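Side-chain contact in putative glycoside hydrolase (Parabacteroides distasonis ATCC 8503, PDB 3GYC), which probably hydrolyses glycosidic bonds as a cellulase-like TIM-barrel enzyme, though its substrate is not established: residues 57-60 against 61-64. Numbering follows the deposited sequence.
Sequences DAYP and HLIA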
ATOM      1  N   ASP A  57       5.110  -4.592  -4.727  1.00 10.07           N
ATOM      2  CA  ASP A  57       4.890  -4.422  -6.161  1.00 10.00           C
ATOM      3  C   ASP A  57       5.319  -5.727  -6.850  1.00 10.17           C
ATOM      4  O   ASP A  57       6.459  -6.207  -6.649  1.00 12.26           O
ATOM      5  CB  ASP A  57       5.697  -3.245  -6.683  1.00 12.17           C
ATOM      6  CG  ASP A  57       5.268  -2.840  -8.099  1.00 11.18           C
ATOM      7  OD1 ASP A  57       4.783  -3.700  -8.867  1.00 11.69           O
ATOM      8  OD2 ASP A  57       5.328  -1.636  -8.396  1.00 10.07           O
ATOM      9  N   ALA A  58       4.414  -6.291  -7.661  1.00  8.85           N
ATOM     10  CA  ALA A  58       4.645  -7.556  -8.394  1.00 10.05           C
ATOM     11  C   ALA A  58       5.235  -7.300  -9.810  1.00 11.36           C
ATOM     12  O   ALA A  58       5.587  -8.268 -10.500  1.00 12.15           O
ATOM     13  CB  ALA A  58       3.335  -8.317  -8.539  1.00  9.13           C
ATOM     14  N   TYR A  59       5.296  -6.019 -10.229  1.00 10.84           N
ATOM     15  CA  TYR A  59       5.795  -5.637 -11.582  1.00 11.35           C
ATOM     16  C   TYR A  59       5.160  -6.538 -12.659  1.00 11.66           C
ATOM     17  O   TYR A  59       5.877  -7.124 -13.501  1.00 12.73           O
ATOM     18  CB  TYR A  59       7.302  -5.785 -11.656  1.00 10.70           C
ATOM     19  CG  TYR A  59       8.151  -4.941 -10.724  1.00 11.09           C
ATOM     20  CD1 TYR A  59       8.402  -5.331  -9.423  1.00 10.53           C
ATOM     21  CD2 TYR A  59       8.790  -3.782 -11.190  1.00 11.57           C
ATOM     22  CE1 TYR A  59       9.231  -4.571  -8.586  1.00 10.87           C
ATOM     23  CE2 TYR A  59       9.602  -3.011 -10.362  1.00 11.61           C
ATOM     24  CZ  TYR A  59       9.839  -3.417  -9.067  1.00 12.34           C
ATOM     25  OH  TYR A  59      10.665  -2.670  -8.244  1.00 12.30           O
ATOM     26  N   PRO A  60       3.822  -6.650 -12.658  1.00 11.42           N
ATOM     27  CA  PRO A  60       3.108  -7.570 -13.591  1.00 11.34           C
ATOM     28  C   PRO A  60       3.353  -7.244 -15.052  1.00 11.23           C
ATOM     29  O   PRO A  60       3.468  -8.131 -15.894  1.00 12.11           O
ATOM     30  CB  PRO A  60       1.634  -7.322 -13.270  1.00 12.59           C
ATOM     31  CG  PRO A  60       1.586  -5.928 -12.714  1.00 11.93           C
ATOM     32  CD  PRO A  60       2.953  -5.602 -12.119  1.00 11.64           C
ATOM     33  N   HIS A  61       3.401  -5.958 -15.351  1.00 12.02           N
ATOM     34  CA  HIS A  61       3.699  -5.475 -16.693  1.00 11.45           C
ATOM     35  C   HIS A  61       5.049  -5.967 -17.240  1.00 11.10           C
ATOM     36  O   HIS A  61       5.156  -6.322 -18.430  1.00 12.77           O
ATOM     37  CB  HIS A  61       3.564  -3.937 -16.748  1.00 11.81           C
ATOM     38  CG  HIS A  61       4.513  -3.189 -15.873  1.00 10.32           C
ATOM     39  ND1 HIS A  61       4.563  -3.352 -14.498  1.00 10.39           N
ATOM     40  CD2 HIS A  61       5.389  -2.199 -16.164  1.00 10.02           C
ATOM     41  CE1 HIS A  61       5.469  -2.530 -14.006  1.00  8.90           C
ATOM     42  NE2 HIS A  61       5.978  -1.814 -14.988  1.00 10.17           N
ATOM     43  N   LEU A  62       6.061  -6.011 -16.396  1.00 10.73           N
ATOM     44  CA  LEU A  62       7.376  -6.486 -16.770  1.00 10.13           C
ATOM     45  C   LEU A  62       7.374  -8.008 -16.883  1.00 11.49           C
ATOM     46  O   LEU A  62       7.915  -8.570 -17.853  1.00 11.56           O
ATOM     47  CB  LEU A  62       8.438  -5.996 -15.782  1.00  9.05           C
ATOM     48  CG  LEU A  62       8.580  -4.471 -15.632  1.00  8.52           C
ATOM     49  CD1 LEU A  62       9.791  -4.128 -14.769  1.00  6.82           C
ATOM     50  CD2 LEU A  62       8.635  -3.761 -17.015  1.00  8.00           C
ATOM     51  N   ILE A  63       6.748  -8.695 -15.917  1.00 12.85           N
ATOM     52  CA  ILE A  63       6.704 -10.148 -15.967  1.00 13.23           C
ATOM     53  C   ILE A  63       5.942 -10.627 -17.211  1.00 15.26           C
ATOM     54  O   ILE A  63       6.354 -11.611 -17.819  1.00 15.57           O
ATOM     55  CB  ILE A  63       6.080 -10.777 -14.698  1.00 14.51           C
ATOM     56  CG1 ILE A  63       7.046 -10.624 -13.518  1.00 13.47           C
ATOM     57  CG2 ILE A  63       5.719 -12.257 -14.974  1.00 14.28           C
ATOM     58  CD1 ILE A  63       6.557 -11.165 -12.188  1.00 12.58           C
ATOM     59  N   ALA A  64       4.892  -9.905 -17.622  1.00 15.12           N
ATOM     60  CA  ALA A  64       4.087 -10.306 -18.763  1.00 16.15           C
ATOM     61  C   ALA A  64       4.811 -10.059 -20.077  1.00 18.11           C
ATOM     62  O   ALA A  64       4.543 -10.746 -21.073  1.00 17.91           O
ATOM     63  CB  ALA A  64       2.703  -9.623 -18.747  1.00 14.65           C
TER
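Tyr59 and Leu62 run side by side and point the same way, Tyr59 CD2 lying 3.7 Å from Leu62 CD1. The methyl meets the ring obliquely, and Leu73 of strand 71-73 touches both side chains. Ile63 reaches back along the chain on its CG1 branch, extended at chi2 (179°), which lays CD1 3.5 Å from Ala58 O; Ala58 and Ile63 both pack on Ile140 of helix 130-146.

Pro60 CD comes up to the edge of the His61 ring, in its plane, 3.6 Å from ND1. With chi1 at 63°, CG of His61 sits between its own backbone N and carbonyl carbon, which turns the ring back toward the Tyr59 backbone, with His61 ND1 3.7 Å from Tyr59 C. NE2 is bonded to Arg117 O, whereas ND1 is buried without a partner in the model.

The backbone bonds start the helix. Tyr59 O accepts a bond from Ile63 N (3.0 Å) and a weak one from Leu62 N; Pro60 O then takes Ala64 N at 2.9 Å. Upstream, Asp57 OD1 receives Tyr59 N at 2.7 Å on its anti side, tilted 30° out of the carboxylate plane, and Ser114 OG also bonds to OD1. Tyr59 OH is hydrogen-bonded to Glu28 OE2.

An Asx turn thus leads from strand 53-57 into helix 60-65, with Tyr59 as N-cap and proline in the first turn, within a beta-alpha loop of the TIM barrel.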